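Local coordinates for protein PaxB (Photorhabdus luminescens, PDB 6EK4) that probably acts as one component of a two-component alpha-helical pore-forming toxin of the YaxAB type, which perforates target membranes, at residues A168-N173 / K266-L271; V179-I184 / K256-I261; E186-I191 / E249-R254; D202-I207 / K243-I248. All blocks are in the same frame, centred on the assembly; numbering follows the deposited sequence.

Contact 1. Residues A168-N173 / K266-L271; sequences AQQEKN and KDCDDL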
# COMPACT_ATOMS: atom_id res chain seq x y z
N ALA A 168 23.05 5.66 16.77
CA ALA A 168 23.09 5.20 18.16
C ALA A 168 24.51 5.19 18.72
O ALA A 168 24.73 5.57 19.87
CB ALA A 168 22.47 3.82 18.27
N GLN A 169 25.47 4.79 17.92
CA GLN A 169 26.80 4.80 18.44
C GLN A 169 27.26 6.23 18.55
O GLN A 169 27.81 6.62 19.55
CB GLN A 169 27.72 4.03 17.54
CG GLN A 169 28.80 3.30 18.30
CD GLN A 169 29.99 3.08 17.44
OE1 GLN A 169 29.88 2.98 16.22
NE2 GLN A 169 31.16 3.01 18.06
N GLN A 170 27.02 7.01 17.52
CA GLN A 170 27.46 8.41 17.55
C GLN A 170 26.89 9.15 18.75
O GLN A 170 27.61 9.90 19.42
CB GLN A 170 27.06 9.13 16.26
CG GLN A 170 27.80 8.66 15.01
CD GLN A 170 29.16 9.30 14.84
OE1 GLN A 170 29.83 9.65 15.82
NE2 GLN A 170 29.59 9.47 13.59
N GLU A 171 25.60 8.95 19.02
CA GLU A 171 24.94 9.57 20.18
C GLU A 171 25.56 9.14 21.51
O GLU A 171 25.59 9.91 22.47
CB GLU A 171 23.44 9.23 20.19
CG GLU A 171 22.61 9.99 19.16
CD GLU A 171 22.12 11.34 19.66
OE1 GLU A 171 22.96 12.15 20.12
OE2 GLU A 171 20.90 11.60 19.58
N LYS A 172 26.05 7.90 21.56
CA LYS A 172 26.66 7.36 22.77
C LYS A 172 28.08 7.90 22.97
O LYS A 172 28.46 8.24 24.09
CB LYS A 172 26.67 5.83 22.73
CG LYS A 172 26.67 5.17 24.10
CD LYS A 172 26.13 3.75 24.04
CE LYS A 172 25.70 3.24 25.41
NZ LYS A 172 24.89 2.00 25.31
N ASN A 173 28.84 7.98 21.89
CA ASN A 173 30.18 8.58 21.91
C ASN A 173 30.13 10.08 22.22
O ASN A 173 31.05 10.62 22.84
CB ASN A 173 30.91 8.36 20.59
CG ASN A 173 31.27 6.90 20.35
OD1 ASN A 173 31.01 6.04 21.19
ND2 ASN A 173 31.88 6.63 19.20
N LYS A 266 27.37 17.25 13.49
CA LYS A 266 27.29 17.39 12.04
C LYS A 266 27.09 16.04 11.36
O LYS A 266 26.29 15.92 10.43
CB LYS A 266 28.55 18.08 11.49
CG LYS A 266 28.61 19.57 11.79
CD LYS A 266 29.70 20.28 10.99
CE LYS A 266 31.09 19.93 11.51
NZ LYS A 266 32.14 20.76 10.85
N ASP A 267 27.82 15.02 11.81
CA ASP A 267 27.71 13.67 11.26
C ASP A 267 26.35 13.04 11.53
O ASP A 267 25.81 12.32 10.69
CB ASP A 267 28.83 12.76 11.79
CG ASP A 267 30.21 13.16 11.28
OD1 ASP A 267 30.30 13.92 10.30
OD2 ASP A 267 31.21 12.69 11.87
N CYS A 268 25.79 13.31 12.71
CA CYS A 268 24.45 12.82 13.06
C CYS A 268 23.35 13.49 12.23
O CYS A 268 22.36 12.86 11.89
CB CYS A 268 24.16 13.01 14.56
SG CYS A 268 24.91 11.75 15.61
N ASP A 269 23.54 14.77 11.91
CA ASP A 269 22.60 15.50 11.05
C ASP A 269 22.59 14.93 9.63
O ASP A 269 21.53 14.80 9.02
CB ASP A 269 22.93 16.99 11.01
CG ASP A 269 22.51 17.72 12.28
OD1 ASP A 269 22.26 17.05 13.30
OD2 ASP A 269 22.43 18.97 12.25
N ASP A 270 23.77 14.59 9.11
CA ASP A 270 23.89 13.96 7.79
C ASP A 270 23.28 12.56 7.77
O ASP A 270 22.69 12.15 6.77
CB ASP A 270 25.35 13.91 7.33
CG ASP A 270 25.90 15.28 6.96
OD1 ASP A 270 25.20 16.03 6.23
OD2 ASP A 270 27.02 15.61 7.38
N LEU A 271 23.43 11.82 8.87
CA LEU A 271 22.83 10.48 9.00
C LEU A 271 21.31 10.55 9.11
O LEU A 271 20.61 9.68 8.59
CB LEU A 271 23.41 9.73 10.20
CG LEU A 271 24.85 9.21 10.04
CD1 LEU A 271 25.42 8.81 11.39
CD2 LEU A 271 24.92 8.05 9.06

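Contact 2. Residues V179-I184 / K256-I261; sequences VDRNKI and KLDERI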
# COMPACT_ATOMS: atom_id res chain seq x y z
N VAL A 179 30.07 14.65 29.06
CA VAL A 179 30.43 14.62 30.48
C VAL A 179 31.92 14.91 30.68
O VAL A 179 32.28 15.66 31.58
CB VAL A 179 30.01 13.31 31.20
CG1 VAL A 179 28.51 13.08 31.06
CG2 VAL A 179 30.78 12.09 30.70
N ASP A 180 32.77 14.36 29.81
CA ASP A 180 34.21 14.63 29.85
C ASP A 180 34.50 16.12 29.68
O ASP A 180 35.42 16.66 30.31
CB ASP A 180 34.94 13.84 28.75
CG ASP A 180 34.97 12.34 29.02
OD1 ASP A 180 34.25 11.87 29.93
OD2 ASP A 180 35.72 11.63 28.32
N ARG A 181 33.71 16.78 28.83
CA ARG A 181 33.78 18.23 28.67
C ARG A 181 33.29 18.95 29.93
O ARG A 181 33.93 19.88 30.40
CB ARG A 181 32.96 18.67 27.45
CG ARG A 181 32.69 20.16 27.35
CD ARG A 181 31.97 20.50 26.06
NE ARG A 181 31.22 21.75 26.16
CZ ARG A 181 30.03 21.89 26.76
NH1 ARG A 181 29.43 20.85 27.33
NH2 ARG A 181 29.44 23.08 26.78
N ASN A 182 32.16 18.50 30.46
CA ASN A 182 31.57 19.11 31.66
C ASN A 182 32.42 18.94 32.92
O ASN A 182 32.33 19.75 33.84
CB ASN A 182 30.15 18.58 31.91
CG ASN A 182 29.13 19.14 30.93
OD1 ASN A 182 29.36 20.16 30.28
ND2 ASN A 182 27.99 18.47 30.82
N LYS A 183 33.24 17.89 32.95
CA LYS A 183 34.18 17.68 34.06
C LYS A 183 35.29 18.73 34.03
O LYS A 183 35.68 19.26 35.07
CB LYS A 183 34.79 16.28 34.00
CG LYS A 183 33.79 15.13 34.04
CD LYS A 183 33.65 14.49 35.41
CE LYS A 183 32.80 13.23 35.31
NZ LYS A 183 32.52 12.60 36.64
N ILE A 184 35.78 19.02 32.83
CA ILE A 184 36.79 20.06 32.63
C ILE A 184 36.22 21.45 32.91
O ILE A 184 36.92 22.31 33.45
CB ILE A 184 37.38 19.99 31.19
CG1 ILE A 184 38.18 18.70 31.02
CG2 ILE A 184 38.27 21.20 30.91
CD1 ILE A 184 38.67 18.45 29.61
N LYS A 256 39.47 20.71 21.97
CA LYS A 256 39.47 19.49 21.16
C LYS A 256 38.17 18.69 21.31
O LYS A 256 37.68 18.11 20.34
CB LYS A 256 40.67 18.60 21.50
CG LYS A 256 41.99 19.13 20.97
CD LYS A 256 43.11 18.12 21.15
CE LYS A 256 44.42 18.62 20.56
NZ LYS A 256 45.55 17.69 20.83
N LEU A 257 37.62 18.67 22.52
CA LEU A 257 36.34 18.00 22.78
C LEU A 257 35.18 18.73 22.10
O LEU A 257 34.33 18.09 21.49
CB LEU A 257 36.08 17.87 24.29
CG LEU A 257 36.46 16.53 24.95
CD1 LEU A 257 37.75 15.94 24.40
CD2 LEU A 257 36.55 16.72 26.46
N ASP A 258 35.15 20.05 22.22
CA ASP A 258 34.14 20.87 21.53
C ASP A 258 34.19 20.66 20.02
O ASP A 258 33.14 20.64 19.36
CB ASP A 258 34.32 22.36 21.86
CG ASP A 258 33.75 22.74 23.21
OD1 ASP A 258 32.61 22.33 23.52
OD2 ASP A 258 34.43 23.48 23.96
N GLU A 259 35.39 20.51 19.47
CA GLU A 259 35.58 20.26 18.04
C GLU A 259 35.07 18.87 17.65
O GLU A 259 34.52 18.70 16.56
CB GLU A 259 37.06 20.39 17.66
CG GLU A 259 37.35 20.17 16.19
CD GLU A 259 38.82 20.39 15.83
OE1 GLU A 259 39.27 19.81 14.82
OE2 GLU A 259 39.52 21.13 16.55
N ARG A 260 35.26 17.89 18.52
CA ARG A 260 34.85 16.51 18.24
C ARG A 260 33.34 16.33 18.44
O ARG A 260 32.70 15.62 17.68
CB ARG A 260 35.63 15.52 19.11
CG ARG A 260 36.03 14.25 18.37
CD ARG A 260 36.81 13.28 19.25
NE ARG A 260 38.01 13.88 19.85
CZ ARG A 260 38.85 13.23 20.65
NH1 ARG A 260 38.66 11.95 20.96
NH2 ARG A 260 39.91 13.87 21.15
N ILE A 261 32.79 16.99 19.47
CA ILE A 261 31.34 16.96 19.71
C ILE A 261 30.59 17.66 18.58
O ILE A 261 29.57 17.16 18.11
CB ILE A 261 30.98 17.62 21.07
CG1 ILE A 261 31.47 16.74 22.22
CG2 ILE A 261 29.48 17.84 21.19
CD1 ILE A 261 31.40 17.40 23.58

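Contact 3. Residues E186-I191 / E249-R254; sequences ESQDVI and ELADAR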
# COMPACT_ATOMS: atom_id res chain seq x y z
N GLU A 186 33.85 22.15 35.07
CA GLU A 186 33.76 22.25 36.53
C GLU A 186 35.13 22.54 37.16
O GLU A 186 35.21 23.25 38.16
CB GLU A 186 33.17 20.97 37.13
CG GLU A 186 31.70 20.74 36.81
CD GLU A 186 30.76 21.49 37.74
OE1 GLU A 186 29.68 20.93 38.07
OE2 GLU A 186 31.08 22.63 38.14
N SER A 187 36.19 21.98 36.58
CA SER A 187 37.56 22.25 37.03
C SER A 187 37.92 23.72 36.84
O SER A 187 38.49 24.34 37.73
CB SER A 187 38.57 21.38 36.28
OG SER A 187 38.49 20.04 36.72
N GLN A 188 37.59 24.26 35.67
CA GLN A 188 37.84 25.67 35.38
C GLN A 188 37.06 26.58 36.32
O GLN A 188 37.59 27.59 36.79
CB GLN A 188 37.48 25.98 33.92
CG GLN A 188 38.46 25.40 32.92
CD GLN A 188 38.05 25.65 31.48
OE1 GLN A 188 36.88 25.56 31.12
NE2 GLN A 188 39.03 25.96 30.63
N ASP A 189 35.82 26.22 36.62
CA ASP A 189 34.97 27.02 37.51
C ASP A 189 35.57 27.16 38.91
O ASP A 189 35.60 28.26 39.46
CB ASP A 189 33.55 26.44 37.59
CG ASP A 189 32.74 26.66 36.31
OD1 ASP A 189 33.24 27.35 35.39
OD2 ASP A 189 31.60 26.16 36.24
N VAL A 190 36.04 26.05 39.49
CA VAL A 190 36.67 26.09 40.81
C VAL A 190 38.03 26.80 40.78
O VAL A 190 38.43 27.42 41.77
CB VAL A 190 36.81 24.69 41.46
CG1 VAL A 190 35.44 24.07 41.68
CG2 VAL A 190 37.69 23.75 40.63
N ILE A 191 38.73 26.71 39.65
CA ILE A 191 39.98 27.46 39.45
C ILE A 191 39.68 28.96 39.35
O ILE A 191 40.35 29.77 39.99
CB ILE A 191 40.72 26.99 38.17
CG1 ILE A 191 41.30 25.59 38.40
CG2 ILE A 191 41.83 27.96 37.79
CD1 ILE A 191 41.68 24.86 37.12
N GLU A 249 46.50 24.56 28.89
CA GLU A 249 46.37 23.20 28.37
C GLU A 249 45.01 22.59 28.73
O GLU A 249 44.47 21.78 27.97
CB GLU A 249 47.51 22.31 28.89
CG GLU A 249 48.87 22.69 28.32
CD GLU A 249 50.03 21.94 28.96
OE1 GLU A 249 49.80 20.89 29.60
OE2 GLU A 249 51.18 22.40 28.82
N LEU A 250 44.45 23.00 29.87
CA LEU A 250 43.10 22.59 30.27
C LEU A 250 42.06 23.14 29.28
O LEU A 250 41.15 22.42 28.87
CB LEU A 250 42.79 23.08 31.69
CG LEU A 250 41.53 22.54 32.36
CD1 LEU A 250 41.64 21.05 32.62
CD2 LEU A 250 41.26 23.29 33.66
N ALA A 251 42.21 24.41 28.91
CA ALA A 251 41.34 25.05 27.92
C ALA A 251 41.57 24.46 26.52
O ALA A 251 40.63 24.32 25.74
CB ALA A 251 41.57 26.55 27.90
N ASP A 252 42.82 24.14 26.22
CA ASP A 252 43.18 23.49 24.96
C ASP A 252 42.56 22.09 24.86
O ASP A 252 42.13 21.68 23.78
CB ASP A 252 44.71 23.40 24.83
CG ASP A 252 45.16 22.79 23.51
OD1 ASP A 252 44.52 23.04 22.47
OD2 ASP A 252 46.18 22.06 23.52
N ALA A 253 42.50 21.38 25.98
CA ALA A 253 41.89 20.05 26.04
C ALA A 253 40.38 20.11 25.80
O ALA A 253 39.82 19.23 25.15
CB ALA A 253 42.18 19.39 27.38
N ARG A 254 39.74 21.14 26.34
CA ARG A 254 38.31 21.37 26.12
C ARG A 254 38.02 21.70 24.66
O ARG A 254 37.02 21.25 24.10
CB ARG A 254 37.79 22.49 27.03
CG ARG A 254 36.34 22.89 26.78
CD ARG A 254 35.89 24.01 27.71
NE ARG A 254 34.72 24.71 27.18
CZ ARG A 254 34.13 25.75 27.77
NH1 ARG A 254 34.60 26.23 28.92
NH2 ARG A 254 33.07 26.31 27.20

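Contact 4. Residues D202-I207 / K243-I248; sequences DYIPNI and KGLKYI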
# COMPACT_ATOMS: atom_id res chain seq x y z
N ASP A 202 51.16 29.18 36.33
CA ASP A 202 51.22 28.30 35.16
C ASP A 202 50.53 26.94 35.34
O ASP A 202 49.56 26.64 34.64
CB ASP A 202 52.67 28.09 34.71
CG ASP A 202 53.36 29.40 34.35
OD1 ASP A 202 52.83 30.14 33.51
OD2 ASP A 202 54.45 29.67 34.91
N TYR A 203 51.05 26.12 36.25
CA TYR A 203 50.53 24.76 36.45
C TYR A 203 49.39 24.71 37.46
O TYR A 203 49.37 25.46 38.44
CB TYR A 203 51.66 23.82 36.88
CG TYR A 203 52.67 23.59 35.78
CD1 TYR A 203 53.82 24.36 35.69
CD2 TYR A 203 52.46 22.60 34.82
CE1 TYR A 203 54.75 24.15 34.67
CE2 TYR A 203 53.37 22.38 33.80
CZ TYR A 203 54.52 23.16 33.73
OH TYR A 203 55.43 22.94 32.73
N ILE A 204 48.45 23.80 37.21
CA ILE A 204 47.31 23.58 38.09
C ILE A 204 47.81 22.93 39.38
O ILE A 204 48.67 22.05 39.32
CB ILE A 204 46.25 22.67 37.41
CG1 ILE A 204 45.59 23.41 36.24
CG2 ILE A 204 45.18 22.21 38.38
CD1 ILE A 204 44.95 22.49 35.22
N PRO A 205 47.29 23.36 40.54
CA PRO A 205 47.76 22.77 41.80
C PRO A 205 47.43 21.28 41.92
O PRO A 205 46.38 20.83 41.45
CB PRO A 205 47.00 23.57 42.87
CG PRO A 205 45.83 24.15 42.17
CD PRO A 205 46.33 24.44 40.79
N ASN A 206 48.33 20.53 42.56
CA ASN A 206 48.10 19.12 42.84
C ASN A 206 47.01 18.93 43.88
O ASN A 206 46.57 19.89 44.52
CB ASN A 206 49.40 18.43 43.31
CG ASN A 206 50.27 17.96 42.15
OD1 ASN A 206 50.89 16.91 42.23
ND2 ASN A 206 50.32 18.75 41.08
N ILE A 207 46.58 17.68 44.06
CA ILE A 207 45.53 17.36 45.01
C ILE A 207 45.98 17.58 46.46
O ILE A 207 45.18 17.93 47.32
CB ILE A 207 45.01 15.91 44.79
CG1 ILE A 207 43.59 15.75 45.33
CG2 ILE A 207 45.96 14.88 45.40
CD1 ILE A 207 42.95 14.42 44.99
N LYS A 243 54.01 14.83 32.81
CA LYS A 243 54.14 16.17 33.38
C LYS A 243 52.84 16.64 34.04
O LYS A 243 51.80 16.00 33.93
CB LYS A 243 54.54 17.16 32.29
CG LYS A 243 55.79 16.78 31.52
CD LYS A 243 55.96 17.66 30.29
CE LYS A 243 57.14 17.21 29.45
NZ LYS A 243 57.21 17.96 28.16
N GLY A 244 52.93 17.79 34.71
CA GLY A 244 51.75 18.46 35.26
C GLY A 244 51.01 19.22 34.18
O GLY A 244 51.53 19.42 33.08
N LEU A 245 49.78 19.64 34.49
CA LEU A 245 48.91 20.28 33.51
C LEU A 245 48.85 21.79 33.72
O LEU A 245 48.65 22.26 34.84
CB LEU A 245 47.50 19.69 33.62
CG LEU A 245 46.50 20.05 32.52
CD1 LEU A 245 46.95 19.51 31.17
CD2 LEU A 245 45.11 19.52 32.87
N LYS A 246 49.04 22.54 32.64
CA LYS A 246 48.90 24.00 32.67
C LYS A 246 47.43 24.39 32.53
O LYS A 246 46.61 23.58 32.09
CB LYS A 246 49.72 24.65 31.56
CG LYS A 246 51.21 24.40 31.63
CD LYS A 246 51.98 25.43 30.82
CE LYS A 246 53.44 25.05 30.66
NZ LYS A 246 54.25 26.18 30.11
N TYR A 247 47.11 25.63 32.87
CA TYR A 247 45.74 26.13 32.76
C TYR A 247 45.34 26.28 31.29
O TYR A 247 44.23 25.91 30.91
CB TYR A 247 45.57 27.47 33.49
CG TYR A 247 45.91 27.41 34.96
CD1 TYR A 247 45.09 26.73 35.86
CD2 TYR A 247 47.05 28.03 35.46
CE1 TYR A 247 45.40 26.67 37.21
CE2 TYR A 247 47.37 27.98 36.80
CZ TYR A 247 46.54 27.30 37.67
OH TYR A 247 46.86 27.25 39.01
N ILE A 248 46.24 26.82 30.48
CA ILE A 248 46.01 26.95 29.03
C ILE A 248 45.83 25.58 28.36
O ILE A 248 45.11 25.47 27.37
CB ILE A 248 47.13 27.75 28.32
CG1 ILE A 248 48.50 27.05 28.44
CG2 ILE A 248 47.20 29.17 28.86
CD1 ILE A 248 48.90 26.24 27.22
O HOH W 1 48.72 28.06 32.01
O HOH W 2 48.83 20.13 36.98

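Contact 1. Residues A168-N173 / K266-L271
Gln170 lies against Cys268 with its CB 3.5 Å from the SG, an apolar touch at the point where the two backbones also come nearest, CA to CA 7.0 Å. The thiol group thus meets the root of the glutamine, while the amide is carried off along the interface. With Gln170 CG beside the backbone N (chi1 -68°), the chain then bends at chi2 (-82°), which turns the amide toward Asp267. There NE2 packs on Asp267 CB at 3.8 Å. Asp267 OD2 is 4.0 Å from Gln170 NE2, too far for a hydrogen bond. The two side chains pass at a slant, the amide and carboxylate planes 46° apart. Asp267 OD1 finds its partner one turn away on its own helix, in the side-chain amide of Gln263. The segments 168-173 and 266-271 belong to helices 149-193 and 247-321, an antiparallel pair of long helices with a smaller helical insertion between them in sequence. Their local axes are 10.1 Å apart. Leu271 extends the apolar strip by one helical turn from Cys268: its CD1 stands 4.3 Å from Gln170 CG, and the Leu271 side chain also touches Asp166 and Ile167 of the facing helix. Glu171 flanks the thiol at the margin, its backbone N 4.5 Å from Cys268 SG, and its carboxylate OE1 is engaged in a salt bridge with Lys174 on the same helix.

Contact 2. Residues V179-I184 / K256-I261
Arg181 and Asp258 supply the charged part of this contact, a salt bridge with Arg181 NE 3.0 Å from Asp258 OD1. One nitrogen meets one oxygen, a single-point ion pair instead of a paired, two-oxygen one. The oxygen approaches the guanidinium obliquely, the two side chains cross at about a right angle, and their flat groups are turned 68° apart. Arg181 gets there by stretching out: CG is anti to the backbone N (chi1 167°) and the chain stays extended as far as NE, with Asp258 meeting it near the root of the guanidinium. The other carboxylate oxygen, OD2, has a long and weak ion pair with Arg254 of its own helix. Both segments are parts of an antiparallel helix pair, helix 149-193 against helix 247-321, with local axes 10.1 Å apart; helix 217-237 packs against the side of this pair, giving a local three-helix arrangement. Apolar packing fills the rest. Leu257 inserts its CD2 against the opposing backbone, 3.7 Å from Arg181 N, and the same methyl is 4.0 Å from Asp180 CB and 4.2 Å from Ile184 CD1. Ile184 and Leu257 meet at a slant, and both are buried, backed by Ile233 and Ile237 respectively from helix 217-237. Beside the salt bridge, the aliphatic part of Arg181 serves as a hydrophobic surface: its CD lies 4.0 Å from Ile261 CD1, the two chains crossing nearly at right angles. Ile261 also rests on Lys174 and Leu177 of the facing helix.

Contact 3. Residues E186-I191 / E249-R254
Gln188 OE1 accepts a hydrogen bond from Arg254 NH1 at 3.2 Å, with an N-H...O angle of 152°. The donor lies in the plane of the amide carbonyl, and the oxygen in turn sits at the edge of the guanidinium, practically within its plane, although the two flat groups are turned 65° apart. Arg254 NE has a further partner in Asp258 OD2 on its own helix, a long and weak ion pair. An extended chain beyond CG (chi2 177°) carries the Gln188 amide across to the other helix. Its NE2 faces Ala251, 3.7 Å from that residue's CA, and its CG passes 3.6 Å from Leu250 CD2 as the two side chains slide by in opposite directions. This is the buried end of the antiparallel pairing of helices 149-193 and 247-321, where helix 217-237 closes over the apolar side with Ile227 and Ala234. Leu250 is the central apolar residue: the CD2 methyl meets Ile191 CD1 tip to tip at 3.8 Å and reaches Ser187 CB at 4.2 Å. The Ser187 hydroxyl turns to the third helix and is hydrogen-bonded to the backbone O of Ala226, with a weak bond to Lys183 O besides.

Contact 4. Residues D202-I207 / K243-I248
Ile204 N donates to Leu245 O at 2.8 Å, an almost perfectly straight hydrogen bond, and Tyr247 N reaches back to Asp202 O at 3.2 Å. These two bonds flank an isolated beta bridge between Tyr203 and Lys246. With its CG beside the backbone N (chi1 -61°) and the chain extended beyond, Lys246 runs across the Tyr203 ring. Lys246 CG lies over one face, 4.1 Å from the Tyr203 ring centroid in a CH-pi contact, while Gly244 O sits at the ring edge. Across the bridge, Ile204 CG1 comes 3.4 Å from Tyr247 CD1, and Ile204 N lies over one face of the Tyr247 ring near its rim. Ile204 CD1 also packs on Leu245 CD2 at 3.8 Å. Here the loop after helix 196-199 is pinned to the start of helix 247-321, for which Lys246 is the N-cap residue, at a far end of the elongated molecule. Two waters widen the backbone link: one donates to Asp202 O and accepts from Ile248 N, the other donates to Ile204 O and accepts from Leu245 N. Further out, Tyr247 OH is hydrogen-bonded to Phe200 O, which anchors the ring, and Pro205 CD approaches that hydroxyl at 3.4 Å. Ile204 and Leu245 are backed by Ile227 and Ala234 of helix 217-237, and Pro205 leans on Leu196.

Contacts 1, 2 and 3 follow one another along the same antiparallel pair, helices 149-193 and 247-321, and contact 4 finishes the series where the second helix begins. In sequence each is nested inside the previous one. The centres of contacts 1 and 2 are 16 Å apart, and the two do not touch. The centres of contacts 2 and 3 are 10 Å apart, and Ile184 CG2 lies 3.7 Å from Leu250 O. Contacts 3 and 4, with centres also 10 Å apart, join through Ile191 CG2, 3.8 Å from Tyr247 CE1. The centres of contacts 1 and 4 are 33 Å apart. Contact 3 has the largest share of buried residues among those that touch; contact 4, the water-bridged junction of loop and helix start, has the largest interface area.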